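Local coordinates for protein SPT6 (Antonospora locustae, PDB 2XP1) that acts as a transcription elongation factor, its tandem SH2 domains probably mediating the interaction with RNA polymerase II, at residues P9-H14 with E68-S73; D35-K40 with V48-F53; A54-V59 with F129-P134. All coordinates share one frame; numbering follows the deposited sequence.

Interaction 1. Residues P9-H14 with E68-S73; sequences PRFYKH and EHYTCS
Arg10 reaches across the phenol end of Tyr70, its side chain bent about its CG-CD bond (chi3 -66°) so that the guanidinium comes back over the ring's oxygen. The guanidinium and ring planes are 61° apart, and Tyr70 OH sits over one guanidinium face, 3.0 Å from Arg10 NH1. That is too poorly directed for a hydrogen bond; both groups find their polar partners elsewhere, Arg10 NH2 on His66 O and Tyr70 OH on Glu65 OE2. Glu65, at the end of strand 57-65, also accepts from the backbone, its OE1 taking a hydrogen bond from Arg10 N. Phe11 meets the same tyrosine rim against rim, with Phe11 CD2 4.2 Å from Tyr70 CE2. With CG held between the backbone N and the carbonyl carbon (chi1 57°), the Phe11 ring takes Pro9 CB over one face near its rim, 3.4 Å above the plane. In the fold, this joins the turn ahead of strand 17-18 to strand 70-72 of the first SH2 sheet, and Ile80 of helix 80-100 touches both Phe11 and Tyr70. A leucine in place of Tyr70 would probably deprive Glu65 of a hydroxyl partner and leave the Arg10 guanidinium without the group beneath its face.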
loop_
_atom_site.group_PDB
_atom_site.type_symbol
_atom_site.label_atom_id
_atom_site.label_comp_id
_atom_site.label_asym_id
_atom_site.label_seq_id
_atom_site.Cartn_x
_atom_site.Cartn_y
_atom_site.Cartn_z
ATOM N N PRO A 9 4.718 6.308 -28.991
ATOM C CA PRO A 9 4.534 5.605 -27.728
ATOM C C PRO A 9 3.502 4.518 -27.946
ATOM O O PRO A 9 2.518 4.726 -28.656
ATOM C CB PRO A 9 4.010 6.681 -26.779
ATOM C CG PRO A 9 3.813 7.913 -27.595
ATOM C CD PRO A 9 4.548 7.766 -28.868
ATOM N N ARG A 10 3.756 3.356 -27.365
ATOM C CA ARG A 10 2.857 2.208 -27.504
ATOM C C ARG A 10 1.420 2.461 -27.001
ATOM O O ARG A 10 0.445 1.894 -27.530
ATOM C CB ARG A 10 3.472 0.968 -26.857
ATOM C CG ARG A 10 4.819 0.531 -27.500
ATOM C CD ARG A 10 5.502 -0.646 -26.729
ATOM N NE ARG A 10 5.942 -0.303 -25.363
ATOM C CZ ARG A 10 5.280 -0.631 -24.256
ATOM N NH1 ARG A 10 4.143 -1.319 -24.358
ATOM N NH2 ARG A 10 5.736 -0.279 -23.042
ATOM N N PHE A 11 1.263 3.330 -26.015
ATOM C CA PHE A 11 -0.075 3.550 -25.512
ATOM C C PHE A 11 -1.002 4.250 -26.517
ATOM O O PHE A 11 -2.224 4.243 -26.338
ATOM C CB PHE A 11 -0.040 4.251 -24.163
ATOM C CG PHE A 11 0.679 5.542 -24.175
ATOM C CD1 PHE A 11 0.092 6.666 -24.706
ATOM C CD2 PHE A 11 1.941 5.641 -23.623
ATOM C CE1 PHE A 11 0.747 7.878 -24.699
ATOM C CE2 PHE A 11 2.608 6.852 -23.613
ATOM C CZ PHE A 11 2.016 7.962 -24.169
ATOM N N TYR A 12 -0.431 4.833 -27.579
ATOM C CA TYR A 12 -1.250 5.435 -28.660
ATOM C C TYR A 12 -2.152 4.394 -29.285
ATOM O O TYR A 12 -3.284 4.662 -29.591
ATOM C CB TYR A 12 -0.382 6.083 -29.745
ATOM C CG TYR A 12 0.086 7.526 -29.456
ATOM C CD1 TYR A 12 0.253 7.990 -28.157
ATOM C CD2 TYR A 12 0.387 8.394 -30.497
ATOM C CE1 TYR A 12 0.690 9.286 -27.892
ATOM C CE2 TYR A 12 0.824 9.708 -30.246
ATOM C CZ TYR A 12 0.968 10.145 -28.947
ATOM O OH TYR A 12 1.413 11.439 -28.699
ATOM N N LYS A 13 -1.655 3.178 -29.398
ATOM C CA LYS A 13 -2.398 2.062 -29.993
ATOM C C LYS A 13 -3.508 1.513 -29.058
ATOM O O LYS A 13 -4.339 0.694 -29.477
ATOM C CB LYS A 13 -1.420 0.927 -30.405
ATOM C CG LYS A 13 -0.248 1.371 -31.314
ATOM C CD LYS A 13 0.669 0.181 -31.787
ATOM C CE LYS A 13 1.558 0.628 -32.988
ATOM N NZ LYS A 13 2.613 -0.347 -33.509
ATOM N N HIS A 14 -3.511 1.950 -27.796
ATOM C CA HIS A 14 -4.481 1.416 -26.859
ATOM C C HIS A 14 -5.866 2.049 -27.034
ATOM O O HIS A 14 -5.970 3.261 -27.185
ATOM C CB HIS A 14 -4.034 1.552 -25.422
ATOM C CG HIS A 14 -4.818 0.685 -24.500
ATOM N ND1 HIS A 14 -5.938 1.130 -23.835
ATOM C CD2 HIS A 14 -4.683 -0.624 -24.181
ATOM C CE1 HIS A 14 -6.439 0.144 -23.115
ATOM N NE2 HIS A 14 -5.701 -0.936 -23.313
ATOM N N GLU A 68 9.046 -2.291 -21.570
ATOM C CA GLU A 68 7.959 -3.272 -21.620
ATOM C C GLU A 68 6.838 -2.945 -20.648
ATOM O O GLU A 68 5.645 -3.024 -21.001
ATOM C CB GLU A 68 8.465 -4.683 -21.372
ATOM C CG GLU A 68 8.902 -5.422 -22.620
ATOM C CD GLU A 68 9.604 -6.723 -22.277
ATOM O OE1 GLU A 68 9.591 -7.091 -21.070
ATOM O OE2 GLU A 68 10.154 -7.374 -23.207
ATOM N N HIS A 69 7.221 -2.541 -19.442
ATOM C CA HIS A 69 6.249 -2.192 -18.412
ATOM C C HIS A 69 5.826 -0.721 -18.387
ATOM O O HIS A 69 6.414 0.134 -19.026
ATOM C CB HIS A 69 6.778 -2.623 -17.053
ATOM C CG HIS A 69 7.147 -4.079 -16.992
ATOM N ND1 HIS A 69 8.301 -4.583 -17.557
ATOM C CD2 HIS A 69 6.524 -5.137 -16.412
ATOM C CE1 HIS A 69 8.373 -5.885 -17.329
ATOM N NE2 HIS A 69 7.307 -6.246 -16.633
ATOM N N TYR A 70 4.760 -0.461 -17.649
ATOM C CA TYR A 70 4.324 0.875 -17.318
ATOM C C TYR A 70 4.510 1.053 -15.799
ATOM O O TYR A 70 4.631 0.068 -15.072
ATOM C CB TYR A 70 2.844 1.062 -17.745
ATOM C CG TYR A 70 2.630 0.981 -19.263
ATOM C CD1 TYR A 70 2.581 -0.252 -19.925
ATOM C CD2 TYR A 70 2.530 2.131 -20.028
ATOM C CE1 TYR A 70 2.421 -0.324 -21.309
ATOM C CE2 TYR A 70 2.376 2.068 -21.407
ATOM C CZ TYR A 70 2.309 0.844 -22.032
ATOM O OH TYR A 70 2.171 0.795 -23.398
ATOM N N THR A 71 4.548 2.306 -15.336
ATOM C CA THR A 71 4.427 2.600 -13.916
ATOM C C THR A 71 3.349 3.620 -13.699
ATOM O O THR A 71 3.162 4.525 -14.515
ATOM C CB THR A 71 5.710 3.153 -13.294
ATOM O OG1 THR A 71 6.096 4.332 -14.010
ATOM C CG2 THR A 71 6.780 2.134 -13.353
ATOM N N CYS A 72 2.632 3.453 -12.595
ATOM C CA CYS A 72 1.578 4.387 -12.186
ATOM C C CYS A 72 1.522 4.368 -10.667
ATOM O O CYS A 72 1.518 3.291 -10.053
ATOM C CB CYS A 72 0.215 3.968 -12.729
ATOM S SG CYS A 72 -1.050 5.265 -12.476
ATOM N N SER A 73 1.482 5.553 -10.058
ATOM C CA SER A 73 1.574 5.703 -8.577
ATOM C C SER A 73 2.570 4.778 -7.865
ATOM O O SER A 73 2.229 4.066 -6.905
ATOM C CB SER A 73 0.193 5.645 -7.983
ATOM O OG SER A 73 -0.590 6.656 -8.648
#

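Interaction 2. Residues D35-K40 with V48-F53; sequences DFLIRK and VLVIKF. With SO4 (sulfate ion), chain B.
With CG between its backbone N and carbonyl carbon (chi1 63°) and its chain extended from CG to NE, Arg39 runs beside Val48 and lays its guanidinium over that residue, Val48 CB standing 3.8 Å above the centre of the Arg39 guanidinium plane. This is the arginine of the SH2 signature FLVR, here Phe36-Leu37-Ile38-Arg39, on the first strand of an antiparallel hairpin. Leu37 and Arg39 form hydrogen-bonded pairs with Val50 and Val48, whereas Phe36 and Ile38 form non-hydrogen-bonded pairs with Ile51 and Leu49. Five backbone bonds close the hairpin, among them Arg39 N to Val48 O at 2.7 Å.

Side chains alternate between two faces. Leu37 lies alongside Val50, with Leu37 CD1 3.9 Å from Val50 CG2, and Arg39 crosses Val50 at about a right angle, its NE 3.6 Å from Val50 CG2; helix 22-31 packs on this face. On the other, Phe36 CD1 meets Leu49 CD1 at 4.1 Å, and helix 80-100 touches Phe36, Ile38 and Leu49.

Val48 covers one guanidinium face, and the sulfate lies at the edge, near the guanidinium plane; the ion is probably from the crystallisation liquor and occupies a position consistent with the phosphate site of SH2 domains. Ser42 and Tyr46 also bind this anion, while Arg39 NH2 is also hydrogen-bonded to His60 ND1. Two guanidinium nitrogens grip the sulfate: Arg39 NH1 reaches O2 at 3.2 Å, and Arg39 NH2 donates to sulfate O1 at 2.7 Å, with an N-H...O angle of 168°.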
loop_
_atom_site.group_PDB
_atom_site.type_symbol
_atom_site.label_atom_id
_atom_site.label_comp_id
_atom_site.label_asym_id
_atom_site.label_seq_id
_atom_site.Cartn_x
_atom_site.Cartn_y
_atom_site.Cartn_z
ATOM N N ASP A 35 -16.304 6.694 -16.917
ATOM C CA ASP A 35 -15.796 7.068 -15.609
ATOM C C ASP A 35 -14.341 7.493 -15.645
ATOM O O ASP A 35 -13.891 8.147 -14.696
ATOM C CB ASP A 35 -15.890 5.877 -14.671
ATOM C CG ASP A 35 -17.296 5.636 -14.179
ATOM O OD1 ASP A 35 -18.168 6.535 -14.347
ATOM O OD2 ASP A 35 -17.510 4.534 -13.623
ATOM N N PHE A 36 -13.606 7.093 -16.703
ATOM C CA PHE A 36 -12.167 7.383 -16.845
ATOM C C PHE A 36 -11.708 7.250 -18.294
ATOM O O PHE A 36 -12.390 6.682 -19.129
ATOM C CB PHE A 36 -11.347 6.416 -15.992
ATOM C CG PHE A 36 -11.351 5.027 -16.523
ATOM C CD1 PHE A 36 -10.358 4.612 -17.389
ATOM C CD2 PHE A 36 -12.359 4.142 -16.167
ATOM C CE1 PHE A 36 -10.350 3.318 -17.906
ATOM C CE2 PHE A 36 -12.375 2.852 -16.672
ATOM C CZ PHE A 36 -11.364 2.434 -17.553
ATOM N N LEU A 37 -10.542 7.777 -18.597
ATOM C CA LEU A 37 -9.963 7.579 -19.935
ATOM C C LEU A 37 -8.517 7.788 -19.677
ATOM O O LEU A 37 -8.148 8.111 -18.558
ATOM C CB LEU A 37 -10.480 8.623 -20.945
ATOM C CG LEU A 37 -10.436 10.103 -20.538
ATOM C CD1 LEU A 37 -9.060 10.642 -20.693
ATOM C CD2 LEU A 37 -11.466 10.969 -21.366
ATOM N N ILE A 38 -7.702 7.594 -20.690
ATOM C CA ILE A 38 -6.290 7.891 -20.608
ATOM C C ILE A 38 -6.066 8.934 -21.661
ATOM O O ILE A 38 -6.549 8.782 -22.784
ATOM C CB ILE A 38 -5.523 6.637 -20.937
ATOM C CG1 ILE A 38 -5.723 5.635 -19.801
ATOM C CG2 ILE A 38 -4.076 6.905 -21.294
ATOM C CD1 ILE A 38 -5.295 4.299 -20.188
ATOM N N ARG A 39 -5.390 10.013 -21.302
ATOM C CA ARG A 39 -5.179 11.103 -22.238
ATOM C C ARG A 39 -3.701 11.234 -22.541
ATOM O O ARG A 39 -2.899 10.539 -21.921
ATOM C CB ARG A 39 -5.704 12.408 -21.668
ATOM C CG ARG A 39 -5.014 12.899 -20.386
ATOM C CD ARG A 39 -5.432 14.346 -20.072
ATOM N NE ARG A 39 -4.903 14.776 -18.777
ATOM C CZ ARG A 39 -3.680 15.274 -18.588
ATOM N NH1 ARG A 39 -2.828 15.452 -19.635
ATOM N NH2 ARG A 39 -3.309 15.617 -17.356
ATOM N N LYS A 40 -3.361 12.113 -23.487
ATOM C CA LYS A 40 -1.971 12.438 -23.870
ATOM C C LYS A 40 -1.287 13.231 -22.749
ATOM O O LYS A 40 -1.951 14.006 -22.070
ATOM C CB LYS A 40 -1.981 13.232 -25.197
ATOM C CG LYS A 40 -0.828 14.212 -25.382
ATOM C CD LYS A 40 -1.192 15.450 -26.288
ATOM C CE LYS A 40 -0.900 16.821 -25.590
ATOM N NZ LYS A 40 0.456 17.451 -25.868
ATOM N N VAL A 48 -1.722 9.891 -19.257
ATOM C CA VAL A 48 -2.302 10.256 -17.991
ATOM C C VAL A 48 -3.695 9.671 -17.886
ATOM O O VAL A 48 -4.541 9.832 -18.778
ATOM C CB VAL A 48 -2.386 11.780 -17.773
ATOM C CG1 VAL A 48 -2.945 12.041 -16.384
ATOM C CG2 VAL A 48 -1.035 12.449 -17.906
ATOM N N LEU A 49 -3.903 8.972 -16.781
ATOM C CA LEU A 49 -5.171 8.377 -16.443
ATOM C C LEU A 49 -5.979 9.503 -15.830
ATOM O O LEU A 49 -5.480 10.207 -14.959
ATOM C CB LEU A 49 -4.925 7.286 -15.391
ATOM C CG LEU A 49 -6.105 6.694 -14.640
ATOM C CD1 LEU A 49 -6.929 5.904 -15.622
ATOM C CD2 LEU A 49 -5.602 5.769 -13.505
ATOM N N VAL A 50 -7.208 9.679 -16.310
ATOM C CA VAL A 50 -8.113 10.677 -15.773
ATOM C C VAL A 50 -9.320 9.860 -15.308
ATOM O O VAL A 50 -9.929 9.140 -16.095
ATOM C CB VAL A 50 -8.535 11.735 -16.842
ATOM C CG1 VAL A 50 -9.341 12.905 -16.208
ATOM C CG2 VAL A 50 -7.310 12.302 -17.603
ATOM N N ILE A 51 -9.611 9.958 -14.005
ATOM C CA ILE A 51 -10.788 9.365 -13.372
ATOM C C ILE A 51 -11.731 10.482 -12.892
ATOM O O ILE A 51 -11.305 11.390 -12.167
ATOM C CB ILE A 51 -10.399 8.518 -12.160
ATOM C CG1 ILE A 51 -9.303 7.483 -12.523
ATOM C CG2 ILE A 51 -11.584 7.803 -11.631
ATOM C CD1 ILE A 51 -8.725 6.725 -11.307
ATOM N N LYS A 52 -12.992 10.429 -13.302
ATOM C CA LYS A 52 -14.007 11.387 -12.870
ATOM C C LYS A 52 -14.508 10.967 -11.482
ATOM O O LYS A 52 -15.117 9.912 -11.330
ATOM C CB LYS A 52 -15.165 11.379 -13.886
ATOM C CG LYS A 52 -16.498 11.916 -13.376
ATOM C CD LYS A 52 -17.559 12.068 -14.492
ATOM C CE LYS A 52 -18.158 10.724 -14.932
ATOM N NZ LYS A 52 -18.960 10.861 -16.230
ATOM N N PHE A 53 -14.220 11.756 -10.457
ATOM C CA PHE A 53 -14.702 11.409 -9.106
ATOM C C PHE A 53 -16.131 11.876 -8.934
ATOM O O PHE A 53 -16.936 11.175 -8.312
ATOM C CB PHE A 53 -13.788 11.975 -8.026
ATOM C CG PHE A 53 -12.692 11.034 -7.631
ATOM C CD1 PHE A 53 -12.040 10.265 -8.591
ATOM C CD2 PHE A 53 -12.271 10.948 -6.326
ATOM C CE1 PHE A 53 -11.021 9.400 -8.236
ATOM C CE2 PHE A 53 -11.261 10.058 -5.960
ATOM C CZ PHE A 53 -10.645 9.303 -6.906
HETATM S S SO4 B . 0.353 16.892 -18.037
HETATM O O1 SO4 B . -0.742 16.417 -17.199
HETATM O O2 SO4 B . 0.167 16.568 -19.434
HETATM O O3 SO4 B . 1.560 16.236 -17.545
HETATM O O4 SO4 B . 0.511 18.336 -17.945
#

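Interaction 3. Residues A54-V59 with F129-P134; sequences ASDVFV and FSRKYP. With SO4 (sulfate ion), chain C.
A type I turn from Ala54 to Val57, closed by Val57 N to Ala54 O at 2.7 Å, leads into a strand whose start faces the irregular backbone of 129-134. Arg131 bends at chi2 (69°) and lies across Val57 at about a right angle, so that Val57 CG2 lies over one face toward its rim, 3.6 Å above the plane of the Arg131 guanidinium. Asp56 adds a salt bridge with weak bonds: its OD1 lies 3.2 Å from Arg131 NH2 and also receives Arg131 NE, the carboxylate and guanidinium planes being 56° apart. Arg131 NH1 donates to Phe129 O at 2.6 Å, close to the guanidinium plane, a bond that should restrain the group's rotation. The contact lies between the two SH2 domains, setting the start of strand 57-65 in the first sheet against the loop that links strands 124-129 and 136-142 of the second. Pro134 covers the other branch of Val57, its CB 4.0 Å from Val57 CG1, and also approaches Val59 CG2. In the same loop, Ser130 OG accepts from Tyr133 N in an ST motif and donates at 2.6 Å to O4 of a sulfate probably from the crystallisation liquor, while the backbone N atoms of Arg131 and Lys132 both donate to sulfate O2.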
loop_
_atom_site.group_PDB
_atom_site.type_symbol
_atom_site.label_atom_id
_atom_site.label_comp_id
_atom_site.label_asym_id
_atom_site.label_seq_id
_atom_site.Cartn_x
_atom_site.Cartn_y
_atom_site.Cartn_z
ATOM N N ALA A 54 -16.432 13.029 -9.535
ATOM C CA ALA A 54 -17.724 13.681 -9.507
ATOM C C ALA A 54 -17.665 14.703 -10.632
ATOM O O ALA A 54 -16.577 15.009 -11.143
ATOM C CB ALA A 54 -17.953 14.392 -8.173
ATOM N N SER A 55 -18.838 15.202 -11.006
ATOM C CA SER A 55 -19.043 16.226 -12.043
ATOM C C SER A 55 -17.943 17.279 -12.237
ATOM O O SER A 55 -17.684 17.716 -13.365
ATOM C CB SER A 55 -20.338 16.970 -11.742
ATOM O OG SER A 55 -21.466 16.125 -11.868
ATOM N N ASP A 56 -17.351 17.730 -11.135
ATOM C CA ASP A 56 -16.298 18.723 -11.204
ATOM C C ASP A 56 -15.072 18.264 -10.455
ATOM O O ASP A 56 -14.229 19.083 -10.125
ATOM C CB ASP A 56 -16.769 20.073 -10.652
ATOM C CG ASP A 56 -17.052 20.028 -9.173
ATOM O OD1 ASP A 56 -17.341 18.926 -8.646
ATOM O OD2 ASP A 56 -17.003 21.102 -8.539
ATOM N N VAL A 57 -14.953 16.963 -10.191
ATOM C CA VAL A 57 -13.726 16.432 -9.571
ATOM C C VAL A 57 -13.052 15.420 -10.456
ATOM O O VAL A 57 -13.592 14.343 -10.715
ATOM C CB VAL A 57 -13.982 15.837 -8.192
ATOM C CG1 VAL A 57 -12.651 15.400 -7.554
ATOM C CG2 VAL A 57 -14.714 16.867 -7.296
ATOM N N PHE A 58 -11.861 15.755 -10.923
ATOM C CA PHE A 58 -11.128 14.832 -11.777
ATOM C C PHE A 58 -9.741 14.501 -11.222
ATOM O O PHE A 58 -9.033 15.385 -10.750
ATOM C CB PHE A 58 -11.069 15.376 -13.208
ATOM C CG PHE A 58 -12.422 15.587 -13.806
ATOM C CD1 PHE A 58 -13.077 16.794 -13.646
ATOM C CD2 PHE A 58 -13.064 14.566 -14.502
ATOM C CE1 PHE A 58 -14.351 16.992 -14.164
ATOM C CE2 PHE A 58 -14.346 14.753 -15.014
ATOM C CZ PHE A 58 -14.984 15.966 -14.855
ATOM N N VAL A 59 -9.361 13.229 -11.259
ATOM C CA VAL A 59 -8.042 12.871 -10.812
ATOM C C VAL A 59 -7.229 12.475 -12.038
ATOM O O VAL A 59 -7.670 11.629 -12.841
ATOM C CB VAL A 59 -8.121 11.708 -9.829
ATOM C CG1 VAL A 59 -6.780 11.111 -9.616
ATOM C CG2 VAL A 59 -8.664 12.212 -8.494
ATOM N N PHE A 129 -16.454 14.822 -1.585
ATOM C CA PHE A 129 -15.148 14.817 -2.244
ATOM C C PHE A 129 -14.587 16.192 -2.178
ATOM O O PHE A 129 -15.331 17.152 -2.285
ATOM C CB PHE A 129 -15.260 14.397 -3.704
ATOM C CG PHE A 129 -15.447 12.935 -3.859
ATOM C CD1 PHE A 129 -16.606 12.434 -4.381
ATOM C CD2 PHE A 129 -14.483 12.056 -3.427
ATOM C CE1 PHE A 129 -16.786 11.080 -4.513
ATOM C CE2 PHE A 129 -14.685 10.709 -3.525
ATOM C CZ PHE A 129 -15.859 10.225 -4.075
ATOM N N SER A 130 -13.271 16.248 -2.003
ATOM C CA SER A 130 -12.509 17.500 -1.980
ATOM C C SER A 130 -12.346 18.024 -3.390
ATOM O O SER A 130 -11.985 17.260 -4.298
ATOM C CB SER A 130 -11.084 17.265 -1.408
ATOM O OG SER A 130 -10.319 18.487 -1.429
ATOM N N ARG A 131 -12.568 19.332 -3.546
ATOM C CA ARG A 131 -12.279 20.059 -4.790
ATOM C C ARG A 131 -10.873 20.703 -4.744
ATOM O O ARG A 131 -10.223 20.878 -5.789
ATOM C CB ARG A 131 -13.359 21.118 -5.059
ATOM C CG ARG A 131 -14.642 20.576 -5.699
ATOM C CD ARG A 131 -15.489 19.672 -4.759
ATOM N NE ARG A 131 -16.698 19.212 -5.447
ATOM C CZ ARG A 131 -17.511 18.220 -5.072
ATOM N NH1 ARG A 131 -17.333 17.505 -3.952
ATOM N NH2 ARG A 131 -18.542 17.949 -5.860
ATOM N N LYS A 132 -10.408 21.045 -3.541
ATOM C CA LYS A 132 -9.066 21.588 -3.351
ATOM C C LYS A 132 -8.028 20.515 -3.616
ATOM O O LYS A 132 -6.950 20.812 -4.146
ATOM C CB LYS A 132 -8.896 22.174 -1.943
ATOM C CG LYS A 132 -9.974 23.162 -1.545
ATOM C CD LYS A 132 -9.511 24.099 -0.409
ATOM C CE LYS A 132 -10.636 25.048 0.060
ATOM N NZ LYS A 132 -10.171 26.290 0.765
ATOM N N TYR A 133 -8.356 19.266 -3.275
ATOM C CA TYR A 133 -7.450 18.144 -3.529
ATOM C C TYR A 133 -8.140 16.963 -4.202
ATOM O O TYR A 133 -8.512 15.974 -3.558
ATOM C CB TYR A 133 -6.616 17.752 -2.278
ATOM C CG TYR A 133 -5.920 18.960 -1.637
ATOM C CD1 TYR A 133 -6.552 19.690 -0.644
ATOM C CD2 TYR A 133 -4.659 19.390 -2.062
ATOM C CE1 TYR A 133 -5.951 20.817 -0.068
ATOM C CE2 TYR A 133 -4.039 20.533 -1.484
ATOM C CZ TYR A 133 -4.701 21.229 -0.484
ATOM O OH TYR A 133 -4.143 22.337 0.117
ATOM N N PRO A 134 -8.327 17.068 -5.525
ATOM C CA PRO A 134 -9.070 16.041 -6.226
ATOM C C PRO A 134 -8.419 14.729 -5.924
ATOM O O PRO A 134 -7.198 14.600 -6.085
ATOM C CB PRO A 134 -8.831 16.395 -7.699
ATOM C CG PRO A 134 -8.627 17.863 -7.683
ATOM C CD PRO A 134 -7.893 18.154 -6.423
HETATM S S SO4 C . -12.122 20.914 0.232
HETATM O O1 SO4 C . -12.174 22.212 0.914
HETATM O O2 SO4 C . -12.459 21.110 -1.185
HETATM O O3 SO4 C . -13.084 19.988 0.817
HETATM O O4 SO4 C . -10.788 20.351 0.379
#

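How the interactions relate
Strand 57-65 ties the three contacts together: it begins in interaction 3, lies beside strand 46-52 of interaction 2, and ends at Glu65, which binds both sides of interaction 1. Interactions 2 and 3, centres about 13 Å apart, touch directly, through Ile51 N to Val59 O at 2.8 Å and Phe53 CD2 packing 3.7 Å from Phe129 CE2, so the hairpin carrying the FLVR arginine connects with the interdomain surface. Interaction 1 touches neither: its nearest atoms are about 5 Å from interaction 2 and about 8 Å from interaction 3, with centres about 14 and 25 Å apart. Of the two sulfates, probably from the liquor, that at interaction 2 is consistent with the phosphate pocket; the other sits on the loop of interaction 3.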